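Local coordinates for protein cellulase (Xanthomonas axonopodis pv. citri, PDB 5HOS) that probably hydrolyses internal beta-1,4-glucosidic bonds of cellulose, as an endo-beta-1,4-glucanase of glycoside hydrolase family 5, at residues M108-K119 / A151-D162. Residues are numbered along the deposited sequence; the frame is centred on the assembly and turned at random.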
ATOM      1  N   MET A 108       0.402  16.596   0.233  1.00 15.71           N
ATOM      2  CA  MET A 108       0.163  15.183   0.008  1.00 14.74           C
ATOM      3  C   MET A 108      -0.092  14.437   1.316  1.00 16.00           C
ATOM      4  O   MET A 108       0.307  14.889   2.404  1.00 16.93           O
ATOM      5  CB  MET A 108       1.354  14.553  -0.720  1.00 15.41           C
ATOM      6  CG  MET A 108       1.633  15.155  -2.088  1.00 15.76           C
ATOM      7  SD  MET A 108       3.060  14.405  -2.877  1.00 20.64           S
ATOM      8  CE  MET A 108       2.326  13.029  -3.749  1.00 21.35           C
ATOM      9  N   TYR A 109      -0.770  13.299   1.183  1.00 15.69           N
ATOM     10  CA  TYR A 109      -0.955  12.318   2.253  1.00 15.40           C
ATOM     11  C   TYR A 109       0.150  11.267   2.179  1.00 15.64           C
ATOM     12  O   TYR A 109       0.735  11.059   1.115  1.00 16.27           O
ATOM     13  CB  TYR A 109      -2.303  11.613   2.088  1.00 15.53           C
ATOM     14  CG  TYR A 109      -3.512  12.517   2.156  1.00 15.92           C
ATOM     15  CD1 TYR A 109      -4.028  13.115   1.012  1.00 17.13           C
ATOM     16  CD2 TYR A 109      -4.153  12.763   3.366  1.00 17.53           C
ATOM     17  CE1 TYR A 109      -5.138  13.944   1.068  1.00 17.74           C
ATOM     18  CE2 TYR A 109      -5.267  13.591   3.436  1.00 17.28           C
ATOM     19  CZ  TYR A 109      -5.755  14.173   2.281  1.00 18.31           C
ATOM     20  OH  TYR A 109      -6.868  14.993   2.340  1.00 20.83           O
ATOM     21  N   VAL A 110       0.410  10.600   3.309  1.00 14.90           N
ATOM     22  CA  VAL A 110       1.382   9.498   3.362  1.00 15.10           C
ATOM     23  C   VAL A 110       0.699   8.278   3.955  1.00 15.89           C
ATOM     24  O   VAL A 110       0.159   8.349   5.061  1.00 15.58           O
ATOM     25  CB  VAL A 110       2.634   9.838   4.199  1.00 17.07           C
ATOM     26  CG1 VAL A 110       3.552   8.635   4.348  1.00 18.57           C
ATOM     27  CG2 VAL A 110       3.405  10.970   3.560  1.00 18.46           C
ATOM     28  N   ILE A 111       0.744   7.165   3.223  1.00 14.66           N
ATOM     29  CA  ILE A 111       0.386   5.866   3.766  1.00 14.87           C
ATOM     30  C   ILE A 111       1.655   5.282   4.348  1.00 14.06           C
ATOM     31  O   ILE A 111       2.616   5.041   3.608  1.00 14.26           O
ATOM     32  CB  ILE A 111      -0.156   4.903   2.686  1.00 15.36           C
ATOM     33  CG1 ILE A 111      -1.394   5.484   1.998  1.00 15.43           C
ATOM     34  CG2 ILE A 111      -0.468   3.524   3.278  1.00 15.81           C
ATOM     35  CD1 ILE A 111      -1.679   4.862   0.639  1.00 15.55           C
ATOM     36  N   VAL A 112       1.673   5.059   5.654  1.00 14.72           N
ATOM     37  CA  VAL A 112       2.768   4.334   6.282  1.00 14.42           C
ATOM     38  C   VAL A 112       2.471   2.856   6.073  1.00 13.83           C
ATOM     39  O   VAL A 112       1.527   2.329   6.654  1.00 13.67           O
ATOM     40  CB  VAL A 112       2.908   4.655   7.781  1.00 15.24           C
ATOM     41  CG1 VAL A 112       4.038   3.833   8.396  1.00 14.90           C
ATOM     42  CG2 VAL A 112       3.154   6.143   7.983  1.00 15.21           C
ATOM     43  N   ASP A 113       3.280   2.204   5.237  1.00 14.19           N
ATOM     44  CA  ASP A 113       3.073   0.801   4.834  1.00 15.28           C
ATOM     45  C   ASP A 113       4.105  -0.051   5.549  1.00 14.89           C
ATOM     46  O   ASP A 113       5.287  -0.015   5.208  1.00 15.83           O
ATOM     47  CB  ASP A 113       3.175   0.680   3.291  1.00 15.67           C
ATOM     48  CG  ASP A 113       3.677  -0.691   2.796  1.00 16.85           C
ATOM     49  OD1 ASP A 113       3.394  -1.738   3.418  1.00 15.07           O
ATOM     50  OD2 ASP A 113       4.367  -0.703   1.749  1.00 17.23           O
ATOM     51  N   VAL A 114       3.650  -0.828   6.526  1.00 15.08           N
ATOM     52  CA  VAL A 114       4.514  -1.782   7.215  1.00 16.07           C
ATOM     53  C   VAL A 114       4.685  -2.933   6.219  1.00 16.61           C
ATOM     54  O   VAL A 114       3.778  -3.747   6.037  1.00 14.98           O
ATOM     55  CB  VAL A 114       3.898  -2.256   8.546  1.00 15.72           C
ATOM     56  CG1 VAL A 114       4.795  -3.284   9.226  1.00 16.61           C
ATOM     57  CG2 VAL A 114       3.661  -1.061   9.467  1.00 15.56           C
ATOM     58  N   HIS A 115       5.854  -2.969   5.575  1.00 16.06           N
ATOM     59  CA  HIS A 115       6.055  -3.725   4.343  1.00 17.08           C
ATOM     60  C   HIS A 115       6.647  -5.090   4.638  1.00 16.10           C
ATOM     61  O   HIS A 115       7.755  -5.406   4.212  1.00 16.83           O
ATOM     62  CB  HIS A 115       6.926  -2.921   3.368  1.00 17.05           C
ATOM     63  CG  HIS A 115       6.804  -3.350   1.936  1.00 17.08           C
ATOM     64  ND1 HIS A 115       5.863  -2.825   1.078  1.00 18.76           N
ATOM     65  CD2 HIS A 115       7.533  -4.221   1.199  1.00 17.39           C
ATOM     66  CE1 HIS A 115       6.006  -3.361  -0.119  1.00 17.83           C
ATOM     67  NE2 HIS A 115       7.011  -4.215  -0.072  1.00 18.54           N
ATOM     68  N   ASN A 116       5.873  -5.911   5.346  1.00 16.65           N
ATOM     69  CA  ASN A 116       6.416  -7.086   6.036  1.00 17.91           C
ATOM     70  C   ASN A 116       5.821  -8.472   5.766  1.00 16.93           C
ATOM     71  O   ASN A 116       6.271  -9.443   6.361  1.00 16.56           O
ATOM     72  CB  ASN A 116       6.447  -6.799   7.535  1.00 17.12           C
ATOM     73  CG  ASN A 116       7.763  -6.214   7.953  1.00 17.89           C
ATOM     74  OD1 ASN A 116       8.044  -5.051   7.660  1.00 18.19           O
ATOM     75  ND2 ASN A 116       8.616  -7.032   8.577  1.00 17.42           N
ATOM     76  N   TYR A 117       4.837  -8.574   4.877  1.00 15.97           N
ATOM     77  CA  TYR A 117       4.292  -9.878   4.482  1.00 16.83           C
ATOM     78  C   TYR A 117       3.804 -10.703   5.688  1.00 17.00           C
ATOM     79  O   TYR A 117       3.860 -11.927   5.676  1.00 19.85           O
ATOM     80  CB  TYR A 117       5.321 -10.644   3.628  1.00 17.27           C
ATOM     81  CG  TYR A 117       5.846  -9.829   2.473  1.00 17.39           C
ATOM     82  CD1 TYR A 117       5.162  -9.785   1.266  1.00 17.15           C
ATOM     83  CD2 TYR A 117       7.005  -9.058   2.600  1.00 18.27           C
ATOM     84  CE1 TYR A 117       5.623  -9.015   0.207  1.00 19.70           C
ATOM     85  CE2 TYR A 117       7.472  -8.282   1.550  1.00 20.46           C
ATOM     86  CZ  TYR A 117       6.782  -8.273   0.351  1.00 19.98           C
ATOM     87  OH  TYR A 117       7.236  -7.510  -0.698  1.00 19.52           O
ATOM     88  N   ALA A 118       3.299  -9.997   6.703  1.00 17.40           N
ATOM     89  CA  ALA A 118       2.809 -10.564   7.964  1.00 17.68           C
ATOM     90  C   ALA A 118       3.863 -11.365   8.740  1.00 17.99           C
ATOM     91  O   ALA A 118       3.528 -12.295   9.470  1.00 19.25           O
ATOM     92  CB  ALA A 118       1.538 -11.383   7.740  1.00 14.96           C
ATOM     93  N   LYS A 119       5.125 -10.970   8.590  1.00 18.41           N
ATOM     94  CA  LYS A 119       6.232 -11.588   9.293  1.00 18.98           C
ATOM     95  C   LYS A 119       7.049 -10.548  10.067  1.00 19.39           C
ATOM     96  O   LYS A 119       7.167  -9.389   9.654  1.00 18.07           O
ATOM     97  CB  LYS A 119       7.137 -12.336   8.313  1.00 19.70           C
ATOM     98  CG  LYS A 119       6.490 -13.585   7.745  1.00 22.70           C
ATOM     99  CD  LYS A 119       7.399 -14.266   6.732  1.00 24.88           C
ATOM    100  CE  LYS A 119       6.970 -15.709   6.507  1.00 32.05           C
ATOM    101  NZ  LYS A 119       7.184 -16.112   5.094  1.00 36.84           N
ATOM    102  N   ALA A 151      -3.061  13.826   7.612  1.00 17.29           N
ATOM    103  CA  ALA A 151      -2.148  13.503   6.504  1.00 16.75           C
ATOM    104  C   ALA A 151      -1.669  12.059   6.497  1.00 16.54           C
ATOM    105  O   ALA A 151      -1.139  11.619   5.483  1.00 16.00           O
ATOM    106  CB  ALA A 151      -0.943  14.419   6.517  1.00 17.60           C
ATOM    107  N   VAL A 152      -1.815  11.342   7.617  1.00 15.44           N
ATOM    108  CA  VAL A 152      -1.192  10.032   7.787  1.00 14.64           C
ATOM    109  C   VAL A 152      -2.240   8.934   7.745  1.00 15.00           C
ATOM    110  O   VAL A 152      -3.219   8.962   8.499  1.00 15.46           O
ATOM    111  CB  VAL A 152      -0.400   9.955   9.105  1.00 15.35           C
ATOM    112  CG1 VAL A 152       0.375   8.650   9.205  1.00 15.56           C
ATOM    113  CG2 VAL A 152       0.565  11.133   9.199  1.00 16.45           C
ATOM    114  N   ILE A 153      -2.013   7.974   6.852  1.00 14.80           N
ATOM    115  CA  ILE A 153      -2.884   6.825   6.654  1.00 14.76           C
ATOM    116  C   ILE A 153      -2.122   5.578   7.112  1.00 14.16           C
ATOM    117  O   ILE A 153      -0.921   5.432   6.852  1.00 14.17           O
ATOM    118  CB  ILE A 153      -3.306   6.711   5.173  1.00 15.36           C
ATOM    119  CG1 ILE A 153      -4.084   7.961   4.732  1.00 15.78           C
ATOM    120  CG2 ILE A 153      -4.128   5.448   4.918  1.00 15.31           C
ATOM    121  CD1 ILE A 153      -4.140   8.149   3.228  1.00 16.35           C
ATOM    122  N   PHE A 154      -2.824   4.687   7.799  1.00 14.55           N
ATOM    123  CA  PHE A 154      -2.217   3.499   8.385  1.00 14.83           C
ATOM    124  C   PHE A 154      -2.380   2.279   7.479  1.00 14.49           C
ATOM    125  O   PHE A 154      -3.460   1.720   7.379  1.00 15.12           O
ATOM    126  CB  PHE A 154      -2.822   3.240   9.772  1.00 16.04           C
ATOM    127  CG  PHE A 154      -2.580   4.343  10.790  1.00 15.88           C
ATOM    128  CD1 PHE A 154      -1.529   5.246  10.672  1.00 16.28           C
ATOM    129  CD2 PHE A 154      -3.401   4.439  11.909  1.00 13.15           C
ATOM    130  CE1 PHE A 154      -1.305   6.217  11.634  1.00 16.48           C
ATOM    131  CE2 PHE A 154      -3.191   5.414  12.868  1.00 15.64           C
ATOM    132  CZ  PHE A 154      -2.150   6.309  12.730  1.00 16.42           C
ATOM    133  N   GLY A 155      -1.297   1.887   6.811  1.00 14.34           N
ATOM    134  CA  GLY A 155      -1.262   0.667   5.988  1.00 15.19           C
ATOM    135  C   GLY A 155      -0.840  -0.514   6.841  1.00 14.96           C
ATOM    136  O   GLY A 155       0.351  -0.782   6.985  1.00 14.76           O
ATOM    137  N   LEU A 156      -1.817  -1.230   7.395  1.00 15.27           N
ATOM    138  CA  LEU A 156      -1.560  -2.271   8.413  1.00 13.94           C
ATOM    139  C   LEU A 156      -0.432  -3.245   8.073  1.00 13.74           C
ATOM    140  O   LEU A 156       0.428  -3.512   8.909  1.00 14.70           O
ATOM    141  CB  LEU A 156      -2.820  -3.079   8.698  1.00 13.60           C
ATOM    142  CG  LEU A 156      -4.010  -2.376   9.353  1.00 14.95           C
ATOM    143  CD1 LEU A 156      -5.096  -3.420   9.570  1.00 17.05           C
ATOM    144  CD2 LEU A 156      -3.609  -1.715  10.659  1.00 17.80           C
ATOM    145  N   MET A 157      -0.446  -3.782   6.863  1.00 13.83           N
ATOM    146  CA  MET A 157       0.546  -4.791   6.485  1.00 14.03           C
ATOM    147  C   MET A 157       0.591  -4.999   4.990  1.00 14.44           C
ATOM    148  O   MET A 157      -0.437  -5.209   4.379  1.00 15.36           O
ATOM    149  CB  MET A 157       0.197  -6.142   7.136  1.00 13.83           C
ATOM    150  CG  MET A 157       1.205  -7.269   6.871  1.00 14.67           C
ATOM    151  SD  MET A 157       2.875  -6.838   7.384  1.00 15.96           S
ATOM    152  CE  MET A 157       2.639  -6.448   9.112  1.00 16.74           C
ATOM    153  N   ASN A 158       1.787  -5.029   4.415  1.00 14.46           N
ATOM    154  CA  ASN A 158       1.901  -5.373   3.009  1.00 14.95           C
ATOM    155  C   ASN A 158       1.781  -6.882   2.784  1.00 15.48           C
ATOM    156  O   ASN A 158       2.557  -7.644   3.352  1.00 16.89           O
ATOM    157  CB  ASN A 158       3.244  -4.940   2.447  1.00 14.97           C
ATOM    158  CG  ASN A 158       3.306  -5.089   0.953  1.00 15.12           C
ATOM    159  OD1 ASN A 158       2.543  -4.455   0.239  1.00 14.73           O
ATOM    160  ND2 ASN A 158       4.222  -5.925   0.463  1.00 14.07           N
ATOM    161  N   GLU A 159       0.834  -7.282   1.940  1.00 15.23           N
ATOM    162  CA  GLU A 159       0.738  -8.642   1.390  1.00 15.41           C
ATOM    163  C   GLU A 159       0.987  -9.804   2.369  1.00 15.21           C
ATOM    164  O   GLU A 159       1.938 -10.571   2.191  1.00 16.06           O
ATOM    165  CB  GLU A 159       1.662  -8.764   0.164  1.00 15.94           C
ATOM    166  CG  GLU A 159       1.281  -7.796  -0.955  1.00 17.16           C
ATOM    167  CD  GLU A 159       1.969  -8.061  -2.287  1.00 18.29           C
ATOM    168  OE1 GLU A 159       2.772  -9.005  -2.385  1.00 19.67           O
ATOM    169  OE2 GLU A 159       1.698  -7.305  -3.254  1.00 17.95           O
ATOM    170  N   PRO A 160       0.124  -9.954   3.394  1.00 15.57           N
ATOM    171  CA  PRO A 160       0.115 -11.228   4.133  1.00 17.17           C
ATOM    172  C   PRO A 160      -0.053 -12.384   3.153  1.00 17.23           C
ATOM    173  O   PRO A 160      -0.846 -12.253   2.219  1.00 16.54           O
ATOM    174  CB  PRO A 160      -1.125 -11.119   5.033  1.00 17.94           C
ATOM    175  CG  PRO A 160      -1.528  -9.686   5.023  1.00 17.08           C
ATOM    176  CD  PRO A 160      -1.040  -9.109   3.727  1.00 15.82           C
ATOM    177  N   TYR A 161       0.697 -13.476   3.301  1.00 19.34           N
ATOM    178  CA  TYR A 161       0.567 -14.584   2.322  1.00 21.27           C
ATOM    179  C   TYR A 161       0.660 -16.032   2.785  1.00 23.21           C
ATOM    180  O   TYR A 161       0.095 -16.902   2.119  1.00 27.92           O
ATOM    181  CB  TYR A 161       1.516 -14.392   1.145  1.00 20.67           C
ATOM    182  CG  TYR A 161       2.963 -14.703   1.431  1.00 21.66           C
ATOM    183  CD1 TYR A 161       3.818 -13.720   1.918  1.00 21.33           C
ATOM    184  CD2 TYR A 161       3.486 -15.969   1.183  1.00 23.41           C
ATOM    185  CE1 TYR A 161       5.155 -14.005   2.163  1.00 26.02           C
ATOM    186  CE2 TYR A 161       4.816 -16.265   1.430  1.00 23.06           C
ATOM    187  CZ  TYR A 161       5.644 -15.270   1.908  1.00 25.45           C
ATOM    188  OH  TYR A 161       6.954 -15.544   2.164  1.00 32.86           O
ATOM    189  N   ASP A 162       1.396 -16.316   3.856  1.00 23.50           N
ATOM    190  CA  ASP A 162       1.437 -17.688   4.393  1.00 24.70           C
ATOM    191  C   ASP A 162       0.757 -17.762   5.763  1.00 22.70           C
ATOM    192  O   ASP A 162       1.132 -18.520   6.642  1.00 22.44           O
ATOM    193  CB  ASP A 162       2.857 -18.299   4.351  1.00 30.46           C
ATOM    194  CG  ASP A 162       3.870 -17.541   5.175  1.00 37.78           C
ATOM    195  OD1 ASP A 162       3.494 -16.684   6.007  1.00 38.23           O
ATOM    196  OD2 ASP A 162       5.075 -17.824   4.991  1.00 46.11           O
TER
HETATM  197  O   HOH W   1       0.882  -1.846   4.253  1.00 16.69           O
HETATM  198  O   HOH W   2       2.360 -14.244   5.357  1.00 30.76           O
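Asn-158 and Tyr-117 meet just beyond the C-terminal ends of two neighbouring parallel strands, 109-114 and 152-155, the third and fourth of the eight-stranded TIM barrel, where family 5 enzymes carry their active site. The Asn-158 amide lies over one face of the His-115 ring, planes 12° apart, with ND2 3.2 Å from His-115 CE1. CG of Asn-158 stands anti to the backbone N (chi1 -171°), which lays the amide over that face; OD1 accepts a hydrogen bond from Arg-72. Nearly perpendicular to the same amide, at 78°, the Tyr-117 ring brings CE1 to 3.4 Å from Asn-158 ND2. Asp-113 OD2 accepts a hydrogen bond from His-115 ND1, in the ring plane, through its syn lone pair. Glu-159, in the Asn-Glu pair that in family 5 usually includes the acid/base, bonds through OE2 to His-229. Between the strands, Val-110 O accepts from Ile-153 N, and Ile-153 CB packs 3.9 Å from Ile-111 CG1. Met-157 brings SD against the type I' turn Asn-116 to Lys-119, where Ala-118 N makes a weak hydrogen bond to it. Past the turn, Lys-119 NZ forms a salt bridge with Asp-162 OD2 at 2.7 Å, on the syn side, tilted out of the carboxylate plane.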